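Local coordinates for adenosine kinase (Sinorhizobium meliloti, PDB 3UBO), which probably transfers a phosphate from ATP to adenosine, as a kinase of the pfkB family, and holds adenosine and ADP in this crystal, at residues 212-218 with 241-247; 203-207 with 237-241; 77-83 with 101-107; 10-14 with 156-161. All blocks are in the same frame, centred on the assembly; numbering follows the deposited sequence.

Contact 1: residues 212-218 with 241-247; sequences DIVFANR and CKLAAVT. With ADP (adenosine-5'-diphosphate), chain D.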
# COMPACT_ATOMS: atom_id res chain seq x y z
N ASP A 212 18.56 -14.10 25.46
CA ASP A 212 17.85 -13.91 26.70
C ASP A 212 16.35 -14.23 26.56
O ASP A 212 15.87 -15.25 27.09
CB ASP A 212 18.05 -12.45 27.15
CG ASP A 212 19.47 -12.19 27.55
OD1 ASP A 212 20.00 -13.14 28.19
OD2 ASP A 212 20.04 -11.10 27.23
N ILE A 213 15.63 -13.34 25.86
CA ILE A 213 14.15 -13.35 25.71
C ILE A 213 13.61 -14.06 24.44
O ILE A 213 14.14 -13.88 23.31
CB ILE A 213 13.62 -11.90 25.73
CG1 ILE A 213 14.17 -11.12 26.93
CG2 ILE A 213 12.10 -11.89 25.72
CD1 ILE A 213 14.28 -9.62 26.73
N VAL A 214 12.56 -14.87 24.61
CA VAL A 214 11.96 -15.60 23.49
C VAL A 214 10.48 -15.27 23.20
O VAL A 214 9.59 -15.62 24.01
CB VAL A 214 12.11 -17.11 23.73
CG1 VAL A 214 11.17 -17.91 22.84
CG2 VAL A 214 13.53 -17.49 23.49
N PHE A 215 10.18 -14.60 22.07
CA PHE A 215 8.76 -14.44 21.62
C PHE A 215 8.40 -15.55 20.63
O PHE A 215 9.24 -15.91 19.77
CB PHE A 215 8.48 -13.10 20.95
CG PHE A 215 8.79 -11.90 21.81
CD1 PHE A 215 7.76 -11.16 22.35
CD2 PHE A 215 10.13 -11.50 22.05
CE1 PHE A 215 8.02 -10.04 23.12
CE2 PHE A 215 10.40 -10.40 22.84
CZ PHE A 215 9.32 -9.67 23.39
N ALA A 216 7.19 -16.08 20.76
CA ALA A 216 6.68 -17.15 19.93
C ALA A 216 5.11 -17.21 19.92
O ALA A 216 4.42 -16.62 20.81
CB ALA A 216 7.24 -18.46 20.40
N ASN A 217 4.51 -17.89 18.94
CA ASN A 217 3.07 -18.11 19.04
C ASN A 217 2.91 -19.54 19.54
O ASN A 217 3.90 -20.25 19.70
CB ASN A 217 2.30 -17.77 17.74
CG ASN A 217 2.77 -18.61 16.54
OD1 ASN A 217 3.06 -19.80 16.68
ND2 ASN A 217 2.80 -18.00 15.36
N ARG A 218 1.69 -19.98 19.81
CA ARG A 218 1.49 -21.27 20.39
C ARG A 218 2.02 -22.41 19.53
O ARG A 218 2.77 -23.23 20.01
CB ARG A 218 0.03 -21.43 20.70
CG ARG A 218 -0.37 -22.78 21.11
CD ARG A 218 -1.90 -22.82 21.15
NE ARG A 218 -2.38 -23.90 21.98
CZ ARG A 218 -2.93 -23.72 23.18
NH1 ARG A 218 -3.07 -22.48 23.68
NH2 ARG A 218 -3.36 -24.79 23.87
N CYS A 241 15.31 -19.99 28.73
CA CYS A 241 15.52 -18.53 28.70
C CYS A 241 15.10 -17.81 30.00
O CYS A 241 14.36 -18.35 30.83
CB CYS A 241 14.84 -17.91 27.47
SG CYS A 241 13.06 -18.27 27.41
N LYS A 242 15.54 -16.56 30.17
CA LYS A 242 15.19 -15.76 31.35
C LYS A 242 13.70 -15.49 31.34
O LYS A 242 12.98 -15.70 32.34
CB LYS A 242 15.98 -14.44 31.39
CG LYS A 242 17.48 -14.71 31.59
CD LYS A 242 18.39 -13.45 31.61
CE LYS A 242 19.84 -13.85 31.23
NZ LYS A 242 20.78 -12.66 31.36
N LEU A 243 13.25 -15.04 30.16
CA LEU A 243 11.94 -14.46 29.89
C LEU A 243 11.44 -14.98 28.52
O LEU A 243 12.21 -15.10 27.54
CB LEU A 243 12.08 -12.92 29.88
CG LEU A 243 10.77 -12.15 29.81
CD1 LEU A 243 9.78 -12.84 30.73
CD2 LEU A 243 10.95 -10.65 30.13
N ALA A 244 10.15 -15.29 28.45
CA ALA A 244 9.54 -15.82 27.23
C ALA A 244 7.99 -15.52 27.08
O ALA A 244 7.14 -16.14 27.72
CB ALA A 244 9.82 -17.30 27.14
N ALA A 245 7.67 -14.58 26.20
CA ALA A 245 6.30 -14.23 25.82
C ALA A 245 5.70 -15.13 24.69
O ALA A 245 6.34 -15.35 23.66
CB ALA A 245 6.25 -12.75 25.42
N VAL A 246 4.47 -15.63 24.90
CA VAL A 246 3.82 -16.48 23.91
C VAL A 246 2.45 -15.96 23.43
O VAL A 246 1.49 -15.92 24.21
CB VAL A 246 3.71 -17.91 24.44
CG1 VAL A 246 2.83 -18.75 23.56
CG2 VAL A 246 5.08 -18.48 24.55
N THR A 247 2.33 -15.59 22.15
CA THR A 247 1.05 -15.11 21.63
C THR A 247 0.01 -16.23 21.44
O THR A 247 0.30 -17.31 20.96
CB THR A 247 1.22 -14.22 20.36
OG1 THR A 247 1.90 -14.96 19.34
CG2 THR A 247 2.00 -12.93 20.66
PB ADP D . 1.00 -14.91 15.03
O1B ADP D . 1.06 -16.22 14.01
O2B ADP D . 2.43 -14.50 15.80
O3B ADP D . 0.50 -13.71 14.32
PA ADP D . -1.16 -15.12 17.24
O1A ADP D . -2.40 -16.13 16.85
O2A ADP D . -0.66 -15.45 18.57
O3A ADP D . -0.11 -15.66 16.03
O5' ADP D . -1.52 -13.48 17.25
C5' ADP D . -0.52 -12.54 17.64
C4' ADP D . -1.12 -11.36 18.47
O4' ADP D . -2.01 -10.37 17.76
C3' ADP D . -2.03 -11.72 19.75
O3' ADP D . -1.44 -12.28 20.91
C2' ADP D . -3.06 -10.60 19.86
O2' ADP D . -2.81 -9.46 20.69
C1' ADP D . -3.30 -10.36 18.40
N9 ADP D . -4.31 -11.29 17.79
C8 ADP D . -4.09 -12.40 17.00
N7 ADP D . -5.37 -12.99 16.63
C5 ADP D . -6.40 -12.21 17.24
C6 ADP D . -7.87 -12.31 17.21
N6 ADP D . -8.52 -13.36 16.41
N1 ADP D . -8.61 -11.38 17.88
C2 ADP D . -8.00 -10.33 18.59
N3 ADP D . -6.56 -10.23 18.64
C4 ADP D . -5.79 -11.16 17.96
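The Phe215 ring takes the methyl of Ala245 slantwise: CB of Ala245 lies 3.8 Å from CD1 of Phe215 and scarcely farther from CE1. Phe286, on helix 278-290, meets the same ring in an edge-to-face pair, and Ala283 and Leu287 of that helix also pack against it. The two strands illustrate how an alpha/beta core of the pfkB type closes at one end: 213-217 and 246-247 run parallel, the second being the outermost strand of the sheet. Segments 212-218 and 241-247 are laced by Val214 N to Leu243 O (3.0 Å), Ala216 N to Ala245 O (3.1 Å) and Thr247 N to Ala216 O (2.7 Å). Leu237 of helix 230-240 rests against Val214, Ala244 and Val246, so a helix layer covers each side of this edge.

At the start of the pair, Asp212 and the extended side chain of Lys242 run side by side, pointing the same way, and OD1 of Asp212 forms a salt bridge with NZ of Lys242 at 3.3 Å. The other oxygen, OD2, is taken by Thr185 N and His179 NE2, so the carboxylate links the exposed lysine to the start of the neighbouring strand 184-188 and the end of helix 168-179.

The far end opens on the nucleotide. Asn217 occupies the N-cap position of the helix that follows, its CG lying between backbone N and carbonyl carbon (chi1 60°). From there OD1 caps that helix, while ND2 of Asn217 reaches the beta-phosphate of ADP in a weak hydrogen bond, 2.8 Å from O1B.

Contact 2: residues 203-207 with 237-241; sequences LELMR and LARDC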
# COMPACT_ATOMS: atom_id res chain seq x y z
N LEU A 203 17.36 -23.81 20.18
CA LEU A 203 17.63 -24.26 21.58
C LEU A 203 19.04 -23.93 22.18
O LEU A 203 19.19 -23.26 23.21
CB LEU A 203 17.38 -25.77 21.70
CG LEU A 203 15.93 -26.21 21.57
CD1 LEU A 203 15.84 -27.69 21.54
CD2 LEU A 203 15.16 -25.71 22.77
N GLU A 204 20.06 -24.44 21.53
CA GLU A 204 21.42 -24.21 21.95
C GLU A 204 21.73 -22.71 21.93
O GLU A 204 22.53 -22.18 22.71
CB GLU A 204 22.38 -24.95 20.99
CG GLU A 204 23.82 -24.41 20.94
CD GLU A 204 24.59 -24.63 22.24
OE1 GLU A 204 24.21 -25.54 23.04
OE2 GLU A 204 25.58 -23.88 22.44
N LEU A 205 21.10 -22.04 20.99
CA LEU A 205 21.27 -20.62 20.92
C LEU A 205 20.58 -19.98 22.17
O LEU A 205 21.02 -18.93 22.63
CB LEU A 205 20.76 -20.14 19.57
CG LEU A 205 20.38 -18.72 19.28
CD1 LEU A 205 21.53 -18.00 18.58
CD2 LEU A 205 19.12 -18.78 18.42
N MSE A 206 19.57 -20.63 22.75
CA MSE A 206 19.00 -20.19 24.03
C MSE A 206 19.85 -20.68 25.21
O MSE A 206 20.30 -19.90 26.05
CB MSE A 206 17.59 -20.73 24.24
CG MSE A 206 16.54 -20.16 23.33
SE MSE A 206 14.84 -21.30 23.31
CE MSE A 206 13.91 -20.76 24.96
N ARG A 207 20.05 -21.98 25.28
CA ARG A 207 20.79 -22.56 26.40
C ARG A 207 22.15 -21.91 26.62
O ARG A 207 22.49 -21.59 27.73
CB ARG A 207 20.84 -24.08 26.25
CG ARG A 207 19.42 -24.61 26.24
CD ARG A 207 19.40 -26.03 25.90
NE ARG A 207 18.09 -26.61 26.12
CZ ARG A 207 17.69 -27.72 25.52
NH1 ARG A 207 18.54 -28.32 24.66
NH2 ARG A 207 16.47 -28.20 25.75
N LEU A 237 10.30 -24.11 28.15
CA LEU A 237 10.60 -22.79 27.62
C LEU A 237 11.09 -21.82 28.70
O LEU A 237 11.92 -20.94 28.44
CB LEU A 237 9.33 -22.22 27.00
CG LEU A 237 9.38 -20.74 26.64
CD1 LEU A 237 10.14 -20.62 25.35
CD2 LEU A 237 8.03 -20.04 26.53
N ALA A 238 10.53 -21.99 29.91
CA ALA A 238 10.98 -21.32 31.14
C ALA A 238 12.40 -21.68 31.58
O ALA A 238 13.10 -20.81 32.07
CB ALA A 238 10.03 -21.59 32.27
N ARG A 239 12.77 -22.95 31.41
CA ARG A 239 14.10 -23.49 31.70
C ARG A 239 15.21 -22.96 30.79
O ARG A 239 16.42 -22.95 31.20
CB ARG A 239 14.14 -25.03 31.53
CG ARG A 239 13.10 -25.81 32.28
CD ARG A 239 13.48 -27.29 32.40
NE ARG A 239 12.44 -28.03 33.13
CZ ARG A 239 12.27 -29.36 33.13
NH1 ARG A 239 13.10 -30.14 32.42
NH2 ARG A 239 11.27 -29.90 33.83
N ASP A 240 14.85 -22.57 29.56
CA ASP A 240 15.90 -22.35 28.55
C ASP A 240 16.21 -20.87 28.26
O ASP A 240 17.27 -20.55 27.64
CB ASP A 240 15.60 -23.15 27.29
CG ASP A 240 15.40 -24.63 27.58
OD1 ASP A 240 15.62 -25.05 28.74
OD2 ASP A 240 15.02 -25.39 26.65
N CYS A 241 15.31 -19.99 28.73
CA CYS A 241 15.52 -18.53 28.70
C CYS A 241 15.10 -17.81 30.00
O CYS A 241 14.36 -18.35 30.83
CB CYS A 241 14.84 -17.91 27.47
SG CYS A 241 13.06 -18.27 27.41
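Arg207 and Asp240 lie side by side and point the same way, yet their flat ends are steeply turned, the guanidinium and carboxylate planes standing 75° apart. A single oxygen does most of the work. OD2 of Asp240 sits at the guanidinium edge, 3.3 Å from NH2 of Arg207, and also accepts a weak bond from NE. NH2 comes to OD2 from above the carboxylate plane, 40° out of it, instead of within it. Leu203 leans over one face of the guanidinium, its CD2 4.1 Å above the plane and displaced toward the rim.

Met206, modelled as selenomethionine, instead crosses Asp240 at about a right angle. Its chain bends at the selenium (chi3 80°), which carries the terminal methyl in among three residues: CE of Met206 is 3.6 Å from SG of Cys241, 3.7 Å from CB of Asp240 and 3.8 Å from CD1 of Leu237. Val214 of strand 213-217 lies beneath Met206 and Leu237, so helices 199-207 and 230-240 share a seat on one face of the sheet.

The pairing is thus layered, apolar next to the sheet and ionic outside. NE and NH2 of Arg207 and the hydroxyl of Tyr225, which is also hydrogen-bonded to OD2 of Asp240, all converge on that oxygen. This would be expected to favour the ionised carboxylate, while the ion pair itself rests on one oxygen met off its plane, not on the in-plane two-oxygen arrangement.

Contact 3: residues 77-83 with 101-107; sequences AAYFGKV and VHFQTKP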
# COMPACT_ATOMS: atom_id res chain seq x y z
N ALA A 77 14.41 3.23 18.39
CA ALA A 77 14.69 1.95 17.73
C ALA A 77 15.71 2.07 16.57
O ALA A 77 15.93 3.15 16.00
CB ALA A 77 13.34 1.35 17.21
N ALA A 78 16.27 0.93 16.20
CA ALA A 78 17.28 0.87 15.13
C ALA A 78 17.23 -0.51 14.48
O ALA A 78 16.79 -1.53 15.12
CB ALA A 78 18.71 1.16 15.65
N TYR A 79 17.65 -0.55 13.21
CA TYR A 79 17.39 -1.74 12.40
C TYR A 79 18.55 -2.02 11.48
O TYR A 79 19.17 -1.09 10.94
CB TYR A 79 16.00 -1.69 11.62
CG TYR A 79 15.79 -2.89 10.64
CD1 TYR A 79 15.42 -4.15 11.12
CD2 TYR A 79 15.98 -2.74 9.26
CE1 TYR A 79 15.26 -5.20 10.31
CE2 TYR A 79 15.79 -3.81 8.41
CZ TYR A 79 15.45 -5.03 8.96
OH TYR A 79 15.31 -6.11 8.14
N PHE A 80 18.87 -3.30 11.36
CA PHE A 80 19.86 -3.71 10.38
C PHE A 80 19.19 -4.69 9.42
O PHE A 80 18.63 -5.72 9.90
CB PHE A 80 21.06 -4.47 11.02
CG PHE A 80 21.80 -3.74 12.12
CD1 PHE A 80 21.82 -2.33 12.18
CD2 PHE A 80 22.53 -4.48 13.08
CE1 PHE A 80 22.60 -1.69 13.17
CE2 PHE A 80 23.25 -3.86 14.08
CZ PHE A 80 23.32 -2.47 14.12
N GLY A 81 19.24 -4.40 8.13
CA GLY A 81 18.63 -5.27 7.13
C GLY A 81 19.42 -5.30 5.84
O GLY A 81 20.30 -4.47 5.61
N LYS A 82 19.11 -6.27 4.98
CA LYS A 82 19.80 -6.42 3.71
C LYS A 82 18.89 -6.03 2.54
O LYS A 82 17.86 -6.66 2.31
CB LYS A 82 20.29 -7.85 3.53
CG LYS A 82 21.79 -7.96 3.25
CD LYS A 82 22.35 -6.64 2.76
CE LYS A 82 23.69 -6.34 3.42
NZ LYS A 82 24.24 -5.02 2.99
N VAL A 83 19.28 -4.98 1.82
CA VAL A 83 18.50 -4.51 0.69
C VAL A 83 19.41 -4.08 -0.46
O VAL A 83 20.57 -3.73 -0.25
CB VAL A 83 17.59 -3.32 1.07
CG1 VAL A 83 16.56 -3.76 2.10
CG2 VAL A 83 18.42 -2.17 1.61
N VAL A 101 13.14 5.28 12.95
CA VAL A 101 14.15 4.28 13.24
C VAL A 101 15.47 4.63 12.57
O VAL A 101 15.50 5.34 11.55
CB VAL A 101 13.70 2.86 12.85
CG1 VAL A 101 14.87 1.93 12.89
CG2 VAL A 101 12.64 2.38 13.77
N HIS A 102 16.56 4.17 13.20
CA HIS A 102 17.94 4.38 12.73
C HIS A 102 18.22 3.19 11.83
O HIS A 102 18.16 2.00 12.26
CB HIS A 102 18.98 4.50 13.89
CG HIS A 102 20.43 4.45 13.43
ND1 HIS A 102 21.16 5.58 13.10
CD2 HIS A 102 21.27 3.39 13.24
CE1 HIS A 102 22.37 5.22 12.71
NE2 HIS A 102 22.47 3.90 12.79
N PHE A 103 18.48 3.54 10.57
CA PHE A 103 18.76 2.56 9.52
C PHE A 103 19.86 3.06 8.59
O PHE A 103 19.63 4.00 7.81
CB PHE A 103 17.52 2.33 8.67
CG PHE A 103 17.71 1.25 7.66
CD1 PHE A 103 17.98 -0.06 8.09
CD2 PHE A 103 17.64 1.52 6.29
CE1 PHE A 103 18.14 -1.08 7.17
CE2 PHE A 103 17.81 0.51 5.39
CZ PHE A 103 18.05 -0.79 5.82
N GLN A 104 21.03 2.43 8.66
CA GLN A 104 22.25 2.95 8.04
C GLN A 104 22.92 1.83 7.26
O GLN A 104 23.70 2.11 6.35
CB GLN A 104 23.17 3.57 9.09
CG GLN A 104 22.70 4.94 9.51
CD GLN A 104 22.51 5.88 8.29
OE1 GLN A 104 23.40 5.91 7.41
NE2 GLN A 104 21.38 6.63 8.22
N THR A 105 22.60 0.58 7.59
CA THR A 105 23.06 -0.56 6.79
C THR A 105 23.26 -0.30 5.28
O THR A 105 22.41 0.35 4.65
CB THR A 105 22.25 -1.81 7.02
OG1 THR A 105 22.54 -2.27 8.34
CG2 THR A 105 22.71 -2.86 6.04
N LYS A 106 24.41 -0.75 4.73
CA LYS A 106 24.78 -0.46 3.34
C LYS A 106 24.03 -1.35 2.33
O LYS A 106 23.91 -2.55 2.51
CB LYS A 106 26.27 -0.61 3.16
CG LYS A 106 26.86 0.16 1.95
CD LYS A 106 28.10 -0.55 1.28
CE LYS A 106 29.18 0.50 0.77
NZ LYS A 106 29.39 1.67 1.73
N PRO A 107 23.49 -0.74 1.26
CA PRO A 107 22.71 -1.59 0.34
C PRO A 107 23.63 -2.30 -0.67
O PRO A 107 24.67 -1.73 -0.99
CB PRO A 107 21.82 -0.56 -0.40
CG PRO A 107 22.61 0.72 -0.35
CD PRO A 107 23.25 0.70 1.02
O HOH W 1 21.11 0.70 10.83
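Tyr79 N gives its hydrogen to His102 O over 2.8 Å, and His102 N returns a bond to Ala77 O at 3.0 Å. These two links join the parallel strands of a beta-alpha-beta unit, strand 77-80, helix 87-98 and strand 102-103, the last forming the outermost edge of the sheet. The pairing is brief. Beyond it the chains separate enough for a water to enter, donating to Tyr79 O and accepting from Gln104 N.

Side chains then take over. Tyr79 and Phe103 both have CG anti to the backbone N (chi1 174° and -175°), which sends their rings out side by side on the same face. The planes differ by 25°, but the rings are slid so far, with centroids 5.7 Å apart, that they barely overlap. Phe103 instead presents its edge to the backbone, CE1 lying 3.6 Å from Gly81 N. Thr93 and Ile96 of the connecting helix pack on Phe103.

The opposite face carries Ala78 and His102, whose CB atoms are 3.8 Å apart; the imidazole continues outward, and its NE2 is hydrogen-bonded to Glu145. Farther on, Thr105 crosses Phe80 at about a right angle and brings OG1 within 3.8 Å of Phe80 CB. The last side-chain touch is loose: CG2 of Val83 meets CB of Pro107 at 4.3 Å.

Contact 4: residues 10-14 with 156-161; sequences TIGNA and YFEGYL. With ADN (adenosine), chain C.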
# COMPACT_ATOMS: atom_id res chain seq x y z
N THR A 10 16.50 -4.07 16.12
CA THR A 10 16.10 -5.31 15.45
C THR A 10 16.96 -5.64 14.23
O THR A 10 17.43 -4.74 13.50
CB THR A 10 14.57 -5.42 15.14
OG1 THR A 10 14.26 -4.68 13.94
CG2 THR A 10 13.75 -4.88 16.32
N ILE A 11 17.18 -6.95 14.09
CA ILE A 11 17.91 -7.54 12.98
C ILE A 11 17.07 -8.65 12.37
O ILE A 11 16.57 -9.56 13.07
CB ILE A 11 19.32 -8.09 13.40
CG1 ILE A 11 20.18 -6.99 14.01
CG2 ILE A 11 20.08 -8.70 12.19
CD1 ILE A 11 21.67 -7.33 13.99
N GLY A 12 16.87 -8.53 11.05
CA GLY A 12 15.94 -9.39 10.33
C GLY A 12 16.00 -9.18 8.81
O GLY A 12 16.57 -8.20 8.33
N ASN A 13 15.43 -10.13 8.08
CA ASN A 13 15.33 -10.07 6.63
C ASN A 13 14.57 -8.85 6.15
O ASN A 13 13.37 -8.70 6.44
CB ASN A 13 14.56 -11.29 6.23
CG ASN A 13 15.37 -12.48 6.34
OD1 ASN A 13 16.55 -12.42 5.96
ND2 ASN A 13 14.83 -13.56 6.88
N ALA A 14 15.23 -7.96 5.44
CA ALA A 14 14.54 -6.79 4.94
C ALA A 14 13.63 -7.16 3.75
O ALA A 14 14.10 -7.61 2.71
CB ALA A 14 15.53 -5.74 4.55
N TYR A 156 17.00 -7.50 19.15
CA TYR A 156 16.02 -8.50 18.77
C TYR A 156 16.17 -8.88 17.31
O TYR A 156 16.44 -8.00 16.47
CB TYR A 156 14.68 -7.91 19.03
CG TYR A 156 13.47 -8.68 18.56
CD1 TYR A 156 12.92 -9.69 19.34
CD2 TYR A 156 12.82 -8.34 17.38
CE1 TYR A 156 11.78 -10.37 18.95
CE2 TYR A 156 11.64 -9.01 16.98
CZ TYR A 156 11.11 -10.03 17.77
OH TYR A 156 9.94 -10.70 17.40
N PHE A 157 16.01 -10.18 17.03
CA PHE A 157 16.33 -10.75 15.70
C PHE A 157 15.47 -11.97 15.40
O PHE A 157 15.04 -12.68 16.32
CB PHE A 157 17.83 -11.17 15.62
CG PHE A 157 18.16 -12.43 16.44
CD1 PHE A 157 18.58 -12.33 17.78
CD2 PHE A 157 18.00 -13.71 15.89
CE1 PHE A 157 18.84 -13.47 18.53
CE2 PHE A 157 18.25 -14.85 16.64
CZ PHE A 157 18.68 -14.73 17.96
N GLU A 158 15.25 -12.22 14.10
CA GLU A 158 14.35 -13.32 13.64
C GLU A 158 15.03 -14.69 13.65
O GLU A 158 16.22 -14.77 13.32
CB GLU A 158 13.77 -13.07 12.20
CG GLU A 158 13.00 -11.74 11.92
CD GLU A 158 13.42 -11.13 10.56
OE1 GLU A 158 12.75 -10.13 10.15
OE2 GLU A 158 14.45 -11.63 9.93
N GLY A 159 14.30 -15.73 14.04
CA GLY A 159 14.65 -17.09 13.65
C GLY A 159 14.78 -17.18 12.12
O GLY A 159 15.63 -17.90 11.57
N TYR A 160 13.95 -16.39 11.43
CA TYR A 160 13.88 -16.36 9.96
C TYR A 160 15.24 -16.18 9.29
O TYR A 160 15.35 -16.30 8.06
CB TYR A 160 12.98 -15.20 9.47
CG TYR A 160 11.50 -15.51 9.40
CD1 TYR A 160 10.56 -14.49 9.63
CD2 TYR A 160 11.04 -16.78 9.13
CE1 TYR A 160 9.20 -14.75 9.62
CE2 TYR A 160 9.68 -17.03 9.11
CZ TYR A 160 8.76 -16.01 9.36
OH TYR A 160 7.41 -16.24 9.32
N LEU A 161 16.24 -15.82 10.11
CA LEU A 161 17.57 -15.36 9.70
C LEU A 161 18.48 -16.55 9.60
O LEU A 161 19.58 -16.47 9.09
CB LEU A 161 18.15 -14.42 10.73
CG LEU A 161 17.86 -12.93 10.59
CD1 LEU A 161 18.77 -12.14 11.52
CD2 LEU A 161 18.00 -12.43 9.16
O5' ADN C . 4.88 -11.86 10.27
C5' ADN C . 4.62 -10.62 9.51
C4' ADN C . 5.72 -10.28 8.45
O4' ADN C . 6.52 -11.40 8.07
C3' ADN C . 5.52 -9.49 7.05
O3' ADN C . 5.31 -8.10 6.93
C2' ADN C . 6.73 -10.00 6.20
O2' ADN C . 7.53 -8.98 5.56
C1' ADN C . 7.43 -10.86 7.17
N9 ADN C . 8.12 -12.00 6.50
C8 ADN C . 7.64 -13.01 5.62
N7 ADN C . 8.68 -13.96 5.37
C5 ADN C . 9.79 -13.53 6.12
C6 ADN C . 11.11 -14.04 6.26
N6 ADN C . 11.52 -15.25 5.60
N1 ADN C . 12.02 -13.33 7.12
C2 ADN C . 11.60 -12.15 7.81
N3 ADN C . 10.29 -11.61 7.70
C4 ADN C . 9.42 -12.31 6.83
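Asn13 spends its amide nitrogen on two acceptors that are met in very different ways. ND2 of Asn13 donates to N1 of the bound adenosine at 2.8 Å in a fairly straight bond (161°), and also to Tyr160 O at 3.0 Å. The oxygen of Tyr160 lies close to the plane of the amide, but the nitrogen stands well above the carbonyl's own plane, 73° out of it. The two acceptors together would limit how the amide can turn. One face of the Tyr160 ring lies against the adenine, C6 of adenosine being 3.4 Å above the ring plane and displaced toward its rim.

The site forms in the ribokinase-like sheet where central, parallel strands end, 6-11 giving way to a loop and 152-158 to a 3-10 turn. Within the strands, CG2 of Thr10 touches the edge of the Tyr156 ring at CD2, 3.7 Å away. On the reverse face Ile11 is crossed at about a right angle by Leu161 of the turn, CG2 against CD1. At the end of strand 152-158, Glu158 bends at chi2 (137°) to bring OE2 to Asn13 N, although the exact place of that oxygen is doubtful; OE1 is hydrogen-bonded to Ala63 N. Leu161 CD2 slides past the amide, 3.5 Å from Asn13 OD1.

In the fold
Contacts 1, 3 and 4 belong to one parallel sheet: contact 4 pairs strands in its middle, contacts 1 and 3 each add an outermost strand, and their centres lie about 25 Å apart. Contact 4, wholly buried, bonds directly with contact 3, since strands 6-11 and 77-80 are neighbours, and touches contact 1 through Tyr156 and Phe215. Contact 2 lies nearer the surface, joining helices over contact 1, with which it shares Cys241 and packs through Val214 and Leu237. Chemistry follows place: salt bridges occur at the partly exposed margins of contacts 1 and 2, whereas strand ends meet ligands, ADP at contact 1 and adenosine at contact 4.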